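Local coordinates for beta-lactamase-like protein (Koribacter versatilis, PDB 6B9V), which acts as a metal-dependent diphosphatase of the PhnP family that cleaves reactive photoproducts of FAD, probably at its two-manganese site in a metallo-beta-lactamase fold, at residues D194-D199 with E220-K225; N214-A219 with R243-G248; H226-H231 with D254-E259. All blocks are in the same frame, centred on the assembly; numbering follows the deposited sequence.

Overall arrangement
From the N terminus, the first segment met is strand 195-199, where contact 1 opens; it closes at 220-225, the end of helix 212-222 and the turn after it, so completing most of a beta-alpha-beta unit. Contact 2 has by then opened on the same helix, at 214-219, and it closes at 243-248, so the two cross. Contact 3 starts on strand 226-230, within the span of contact 2, and ends later, at 254-259: these two also cross, whereas contacts 1 and 3 follow in series. Together they tie one sheet to its covering helix, to the loop beside that helix and to the other sheet of the sandwich.

Contact 1: residues D194-D199 with E220-K225; sequences DILFLD and EKLKAK
L196 packs its CB against the CB of A224, 3.6 Å away, and its CD2 against L222, in a beta-alpha-beta unit where strand 195-199 is followed by helix 212-222 and then by strand 226-230, which lies beside and parallel to the first. This apolar group is the tightly packed, inner part of the contact. CB of L196 points toward 220-225; a chi1 of 173° puts CG opposite the backbone N, and CD2 then lies 3.7 Å from L222 CD1. The two leucines cross at about a right angle and are both buried, while M187 of helix 184-187 also touches L222.

The other end is more open to solvent, and the meeting there is close without being a charge pair. K223, the first residue past the helix, takes a positive phi of 53° where the helix ends. Two residues on, K225 runs side by side with D194, which is held through OD2 by S172, and K225 CB lies 3.3 Å from D194 O. The K225 chain, bent at chi3 (48°), has CD 3.3 Å from D194 OD1 but NZ 4.7 Å from that same oxygen, so the opposite charges are near each other without a salt bridge.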
# COMPACT_ATOMS: atom_id res chain seq x y z
N ASP A 194 -0.81 9.53 -30.64
CA ASP A 194 0.64 9.57 -30.51
C ASP A 194 1.11 8.51 -29.51
O ASP A 194 2.15 7.87 -29.70
CB ASP A 194 1.12 10.95 -30.03
CG ASP A 194 1.05 12.01 -31.10
OD1 ASP A 194 1.13 11.65 -32.29
OD2 ASP A 194 0.93 13.20 -30.74
N ILE A 195 0.32 8.35 -28.45
CA ILE A 195 0.65 7.46 -27.34
C ILE A 195 -0.56 6.60 -26.97
O ILE A 195 -1.66 7.13 -26.73
CB ILE A 195 1.08 8.25 -26.09
CG1 ILE A 195 2.37 9.02 -26.35
CG2 ILE A 195 1.28 7.32 -24.90
CD1 ILE A 195 2.78 9.87 -25.19
N LEU A 196 -0.35 5.29 -26.90
CA LEU A 196 -1.41 4.38 -26.46
C LEU A 196 -0.90 3.38 -25.42
O LEU A 196 0.13 2.73 -25.63
CB LEU A 196 -1.98 3.63 -27.67
CG LEU A 196 -2.98 2.50 -27.38
CD1 LEU A 196 -4.24 3.05 -26.73
CD2 LEU A 196 -3.31 1.75 -28.67
N PHE A 197 -1.61 3.26 -24.30
CA PHE A 197 -1.30 2.20 -23.33
C PHE A 197 -2.34 1.09 -23.45
O PHE A 197 -3.53 1.37 -23.50
CB PHE A 197 -1.27 2.74 -21.90
CG PHE A 197 0.05 3.39 -21.53
CD1 PHE A 197 0.41 4.60 -22.08
CD2 PHE A 197 0.91 2.79 -20.61
CE1 PHE A 197 1.63 5.20 -21.76
CE2 PHE A 197 2.14 3.37 -20.29
CZ PHE A 197 2.49 4.58 -20.86
N LEU A 198 -1.87 -0.15 -23.51
CA LEU A 198 -2.74 -1.33 -23.48
C LEU A 198 -2.29 -2.30 -22.40
O LEU A 198 -1.11 -2.43 -22.12
CB LEU A 198 -2.73 -2.08 -24.82
CG LEU A 198 -3.17 -1.30 -26.06
CD1 LEU A 198 -2.98 -2.18 -27.32
CD2 LEU A 198 -4.62 -0.86 -25.93
N ASP A 199 -3.26 -3.00 -21.83
CA ASP A 199 -3.04 -4.17 -20.97
C ASP A 199 -2.24 -5.26 -21.70
O ASP A 199 -2.58 -5.61 -22.83
CB ASP A 199 -4.43 -4.70 -20.55
CG ASP A 199 -4.38 -5.89 -19.61
OD1 ASP A 199 -4.03 -7.00 -20.05
OD2 ASP A 199 -4.73 -5.71 -18.43
N GLU A 220 -1.47 -3.18 -33.67
CA GLU A 220 -1.24 -3.08 -35.10
C GLU A 220 -2.51 -2.67 -35.85
O GLU A 220 -2.45 -2.17 -36.97
CB GLU A 220 -0.66 -4.38 -35.63
CG GLU A 220 0.79 -4.57 -35.17
CD GLU A 220 1.43 -5.86 -35.64
OE1 GLU A 220 2.68 -5.95 -35.60
OE2 GLU A 220 0.70 -6.79 -36.03
N LYS A 221 -3.67 -2.88 -35.23
CA LYS A 221 -4.89 -2.34 -35.80
C LYS A 221 -5.06 -0.85 -35.52
O LYS A 221 -5.55 -0.10 -36.37
CB LYS A 221 -6.12 -3.10 -35.28
CG LYS A 221 -6.31 -4.49 -35.88
CD LYS A 221 -7.45 -5.22 -35.17
CE LYS A 221 -7.75 -6.57 -35.82
NZ LYS A 221 -6.57 -7.46 -35.83
N LEU A 222 -4.67 -0.41 -34.33
CA LEU A 222 -4.91 0.99 -33.96
C LEU A 222 -3.79 1.95 -34.41
O LEU A 222 -4.02 3.15 -34.53
CB LEU A 222 -5.11 1.11 -32.45
CG LEU A 222 -6.36 0.41 -31.90
CD1 LEU A 222 -6.38 0.51 -30.38
CD2 LEU A 222 -7.62 1.04 -32.50
N LYS A 223 -2.60 1.41 -34.66
CA LYS A 223 -1.51 2.18 -35.27
C LYS A 223 -1.16 3.49 -34.57
O LYS A 223 -0.96 4.51 -35.23
CB LYS A 223 -1.84 2.46 -36.74
CG LYS A 223 -2.04 1.22 -37.57
CD LYS A 223 -2.40 1.56 -39.02
CE LYS A 223 -2.11 0.37 -39.92
NZ LYS A 223 -2.75 -0.86 -39.40
N ALA A 224 -1.10 3.48 -33.24
CA ALA A 224 -0.59 4.63 -32.51
C ALA A 224 0.87 4.82 -32.87
O ALA A 224 1.51 3.85 -33.28
CB ALA A 224 -0.74 4.45 -30.99
N LYS A 225 1.38 6.04 -32.75
CA LYS A 225 2.79 6.30 -33.04
C LYS A 225 3.68 5.42 -32.15
O LYS A 225 4.60 4.75 -32.63
CB LYS A 225 3.15 7.77 -32.83
CG LYS A 225 2.92 8.67 -34.02
CD LYS A 225 3.59 10.02 -33.79
CE LYS A 225 5.03 9.83 -33.30
NZ LYS A 225 5.70 11.12 -32.98

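Contact 2: residues N214-A219 with R243-G248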
# COMPACT_ATOMS: atom_id res chain seq x y z
N ASN A 214 -2.13 -10.85 -28.25
CA ASN A 214 -3.40 -10.20 -28.52
C ASN A 214 -3.27 -8.68 -28.55
O ASN A 214 -3.84 -8.00 -29.41
CB ASN A 214 -4.45 -10.59 -27.47
CG ASN A 214 -5.84 -10.14 -27.86
OD1 ASN A 214 -6.34 -10.49 -28.92
ND2 ASN A 214 -6.47 -9.33 -27.00
N SER A 215 -2.48 -8.16 -27.62
CA SER A 215 -2.32 -6.72 -27.51
C SER A 215 -1.43 -6.19 -28.61
O SER A 215 -1.60 -5.06 -29.06
CB SER A 215 -1.78 -6.36 -26.13
OG SER A 215 -2.84 -6.52 -25.18
N VAL A 216 -0.50 -7.01 -29.09
CA VAL A 216 0.22 -6.65 -30.31
C VAL A 216 -0.73 -6.56 -31.52
O VAL A 216 -0.63 -5.62 -32.33
CB VAL A 216 1.36 -7.65 -30.61
CG1 VAL A 216 1.85 -7.49 -32.04
CG2 VAL A 216 2.52 -7.46 -29.61
N SER A 217 -1.66 -7.51 -31.66
CA SER A 217 -2.65 -7.44 -32.75
C SER A 217 -3.52 -6.18 -32.70
O SER A 217 -3.77 -5.51 -33.73
CB SER A 217 -3.56 -8.66 -32.74
OG SER A 217 -2.85 -9.78 -33.22
N ILE A 218 -4.00 -5.87 -31.50
CA ILE A 218 -4.76 -4.64 -31.27
C ILE A 218 -3.91 -3.42 -31.63
O ILE A 218 -4.37 -2.51 -32.33
CB ILE A 218 -5.25 -4.56 -29.81
CG1 ILE A 218 -6.32 -5.64 -29.56
CG2 ILE A 218 -5.78 -3.16 -29.47
CD1 ILE A 218 -6.65 -5.88 -28.07
N ALA A 219 -2.67 -3.42 -31.16
CA ALA A 219 -1.74 -2.31 -31.42
C ALA A 219 -1.55 -2.09 -32.92
O ALA A 219 -1.48 -0.95 -33.40
CB ALA A 219 -0.39 -2.56 -30.74
N ARG A 243 13.14 -6.52 -26.77
CA ARG A 243 14.03 -6.79 -27.89
C ARG A 243 13.29 -7.49 -29.03
O ARG A 243 13.68 -7.38 -30.20
CB ARG A 243 15.23 -7.63 -27.42
CG ARG A 243 16.45 -7.60 -28.34
CD ARG A 243 17.74 -7.87 -27.56
NE ARG A 243 17.71 -9.15 -26.84
CZ ARG A 243 17.75 -9.26 -25.52
NH1 ARG A 243 17.83 -8.18 -24.75
NH2 ARG A 243 17.71 -10.46 -24.95
N GLN A 244 12.21 -8.19 -28.70
CA GLN A 244 11.51 -9.02 -29.67
C GLN A 244 10.24 -8.37 -30.28
O GLN A 244 9.73 -8.87 -31.28
CB GLN A 244 11.12 -10.37 -29.05
CG GLN A 244 12.25 -11.42 -28.99
CD GLN A 244 12.44 -12.03 -27.60
OE1 GLN A 244 11.47 -12.40 -26.93
NE2 GLN A 244 13.69 -12.12 -27.17
N LEU A 245 9.75 -7.28 -29.69
CA LEU A 245 8.50 -6.65 -30.15
C LEU A 245 8.69 -5.82 -31.43
O LEU A 245 9.79 -5.39 -31.73
CB LEU A 245 7.92 -5.76 -29.04
CG LEU A 245 7.33 -6.49 -27.83
CD1 LEU A 245 7.02 -5.46 -26.74
CD2 LEU A 245 6.07 -7.27 -28.19
N PRO A 246 7.60 -5.59 -32.18
CA PRO A 246 7.68 -4.76 -33.38
C PRO A 246 8.06 -3.32 -33.06
O PRO A 246 7.76 -2.85 -31.96
CB PRO A 246 6.27 -4.82 -33.96
CG PRO A 246 5.71 -6.08 -33.45
CD PRO A 246 6.29 -6.27 -32.08
N ALA A 247 8.68 -2.63 -34.02
CA ALA A 247 8.96 -1.21 -33.87
C ALA A 247 7.69 -0.47 -33.47
O ALA A 247 6.61 -0.76 -33.97
CB ALA A 247 9.53 -0.62 -35.16
N GLY A 248 7.82 0.46 -32.53
CA GLY A 248 6.68 1.25 -32.10
C GLY A 248 5.85 0.62 -30.99
O GLY A 248 4.85 1.21 -30.57
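V216 overlaps the end of L245 with one methyl and leans the other toward the ring of P246, so that a single branched side chain on a helix meets two consecutive residues of a loop. The nearer approach is from V216 CG2 to L245 CD2, at 3.8 Å. The second is looser, with V216 CG1 standing 4.3 Å from P246 CG. A chi1 of 165° accounts for this division of labour: it sets CG1 opposite the valine's backbone N and CG2 opposite its carbonyl carbon, leaving both methyls directed at the loop. L245 bridges the rest of the gap, since the CA atoms of V216 and L245 are 8.3 Å apart. It crosses the valine obliquely and touches it with one methyl of its isobutyl group.

The example illustrates how little area a helix and a neighbouring loop may share: 89 Å² is buried in all, more than half of it on V216, and the three residues involved keep some access to solvent. The bonds within the helix are regular, such as A219 N to S215 O at 2.9 Å, and none of its polar groups is engaged by the loop. S215 OG, which takes no part here, bonds to D199 O and S210 OG. At the outer margin, E220 touches P246 as well.

Below this layer lies the sheet. F229 of strand 226-230 packs against V216 and S215, A219 rests on T227 and I249, and L245 touches Q250. G248, with a positive phi of 87°, leads the loop into strand 249-251, and its O accepts a bond from T227 N at 2.8 Å; helix 212-222 thus lies over strands 226-230 and 249-251, flanked by the loop that leads into 249-251.

Contact 3: residues H226-H231 with D254-E259; sequences HTYFTH and DGLKLE. With MN (manganese (II) ion), chain C.
Y228 projects from strand 226-230 toward the facing sheet of the metallo-beta-lactamase sandwich and meets two leucines there: L256, just before strand 257-263, and L258 within it. These three residues carry the whole contact, and the tyrosine gives up the most surface, followed by L258. L258 comes from the opposite direction and sets its two methyls obliquely against the CE1, CZ and OH part of the phenol: CD1 is 3.5 Å from Y228 CE1, while CD2 lies 3.3 Å from Y228 OH, beside CZ. L256 CD2 meets the CD2/CE2 half of the ring, also obliquely, at 3.7 Å from Y228 CD2 and just as near CE2. The L256 side chain as a whole crosses the tyrosine at about a right angle. Between them the two leucines thus touch both halves of the ring, L258 with two methyls and L256 with one.

The side chains span the distance between layers, the CA atoms of Y228 and L256 being 10.2 Å apart. The contact is thus one of apolar packing between layers, in contrast to the hydrogen bonding inside each sheet.

Just beyond the end of strand 226-230, H231 NE2 binds a manganese ion at 2.2 Å, with D82, H83 and D178 as further ligands. The strand that presents Y228 to the facing sheet therefore leads directly into the metal site.

Around the packed trio, L258 also touches I195 and F197 of strand 195-199, and F197 meets the Y228 ring with the planes at about 25°. Y228 N bonds to L196 O, joining the two parallel strands, while strand 257-263 forms an outer strand of the facing sheet, alongside strand 2-9.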
# COMPACT_ATOMS: atom_id res chain seq x y z
N HIS A 226 3.38 5.44 -30.86
CA HIS A 226 4.05 4.57 -29.89
C HIS A 226 3.03 3.89 -29.00
O HIS A 226 2.15 4.55 -28.42
CB HIS A 226 5.05 5.36 -29.04
CG HIS A 226 6.20 5.90 -29.83
ND1 HIS A 226 6.24 7.21 -30.27
CD2 HIS A 226 7.32 5.31 -30.29
CE1 HIS A 226 7.35 7.40 -30.96
NE2 HIS A 226 8.02 6.27 -30.99
N THR A 227 3.14 2.57 -28.88
CA THR A 227 2.24 1.81 -28.02
C THR A 227 3.05 1.23 -26.86
O THR A 227 4.14 0.69 -27.06
CB THR A 227 1.53 0.67 -28.80
OG1 THR A 227 0.80 1.21 -29.93
CG2 THR A 227 0.56 -0.07 -27.90
N TYR A 228 2.52 1.35 -25.65
CA TYR A 228 3.17 0.81 -24.46
C TYR A 228 2.25 -0.18 -23.78
O TYR A 228 1.04 0.06 -23.67
CB TYR A 228 3.52 1.94 -23.48
CG TYR A 228 4.53 2.88 -24.07
CD1 TYR A 228 4.12 3.99 -24.79
CD2 TYR A 228 5.88 2.63 -23.95
CE1 TYR A 228 5.04 4.84 -25.36
CE2 TYR A 228 6.81 3.49 -24.51
CZ TYR A 228 6.37 4.59 -25.20
OH TYR A 228 7.28 5.44 -25.78
N PHE A 229 2.80 -1.28 -23.30
CA PHE A 229 2.00 -2.25 -22.57
C PHE A 229 2.17 -2.07 -21.07
O PHE A 229 3.26 -1.73 -20.58
CB PHE A 229 2.36 -3.68 -22.96
CG PHE A 229 2.04 -4.05 -24.39
CD1 PHE A 229 1.06 -3.36 -25.11
CD2 PHE A 229 2.71 -5.08 -25.02
CE1 PHE A 229 0.76 -3.71 -26.44
CE2 PHE A 229 2.42 -5.44 -26.34
CZ PHE A 229 1.45 -4.76 -27.05
N THR A 230 1.10 -2.34 -20.32
CA THR A 230 1.17 -2.18 -18.86
C THR A 230 0.38 -3.31 -18.20
O THR A 230 -0.13 -4.20 -18.89
CB THR A 230 0.65 -0.79 -18.45
OG1 THR A 230 0.88 -0.56 -17.05
CG2 THR A 230 -0.85 -0.65 -18.75
N HIS A 231 0.29 -3.28 -16.87
CA HIS A 231 -0.34 -4.35 -16.06
C HIS A 231 0.43 -5.67 -16.22
O HIS A 231 -0.14 -6.75 -16.18
CB HIS A 231 -1.81 -4.54 -16.42
CG HIS A 231 -2.66 -4.96 -15.26
ND1 HIS A 231 -2.56 -6.20 -14.68
CD2 HIS A 231 -3.61 -4.29 -14.56
CE1 HIS A 231 -3.42 -6.29 -13.68
NE2 HIS A 231 -4.06 -5.14 -13.57
N ASP A 254 8.24 1.45 -14.86
CA ASP A 254 7.99 2.43 -13.80
C ASP A 254 8.89 3.65 -13.99
O ASP A 254 10.11 3.49 -14.09
CB ASP A 254 8.24 1.82 -12.41
CG ASP A 254 7.17 0.83 -11.99
OD1 ASP A 254 6.43 0.28 -12.84
OD2 ASP A 254 7.07 0.56 -10.77
N GLY A 255 8.32 4.85 -14.01
CA GLY A 255 9.12 6.05 -14.14
C GLY A 255 9.18 6.61 -15.56
O GLY A 255 9.65 7.72 -15.77
N LEU A 256 8.69 5.84 -16.52
CA LEU A 256 8.64 6.31 -17.91
C LEU A 256 7.87 7.62 -18.04
O LEU A 256 6.73 7.72 -17.57
CB LEU A 256 7.99 5.24 -18.79
CG LEU A 256 7.77 5.59 -20.27
CD1 LEU A 256 9.08 5.90 -20.96
CD2 LEU A 256 7.05 4.41 -20.94
N LYS A 257 8.47 8.61 -18.68
CA LYS A 257 7.80 9.88 -18.93
C LYS A 257 7.67 10.11 -20.43
O LYS A 257 8.62 9.91 -21.17
CB LYS A 257 8.55 11.05 -18.26
CG LYS A 257 8.44 11.03 -16.74
CD LYS A 257 9.10 12.26 -16.12
CE LYS A 257 8.83 12.32 -14.62
NZ LYS A 257 7.43 12.74 -14.29
N LEU A 258 6.49 10.55 -20.86
CA LEU A 258 6.18 10.71 -22.27
C LEU A 258 5.51 12.04 -22.53
O LEU A 258 4.60 12.42 -21.80
CB LEU A 258 5.27 9.59 -22.74
CG LEU A 258 5.81 8.16 -22.62
CD1 LEU A 258 4.66 7.15 -22.79
CD2 LEU A 258 6.91 7.95 -23.65
N GLU A 259 5.94 12.73 -23.58
CA GLU A 259 5.37 14.03 -23.92
C GLU A 259 4.31 13.84 -24.98
O GLU A 259 4.46 13.02 -25.87
CB GLU A 259 6.46 15.00 -24.40
CG GLU A 259 5.98 16.44 -24.49
CD GLU A 259 7.06 17.39 -24.96
OE1 GLU A 259 8.25 17.13 -24.68
OE2 GLU A 259 6.72 18.40 -25.61
MN MN C . -5.73 -4.49 -12.35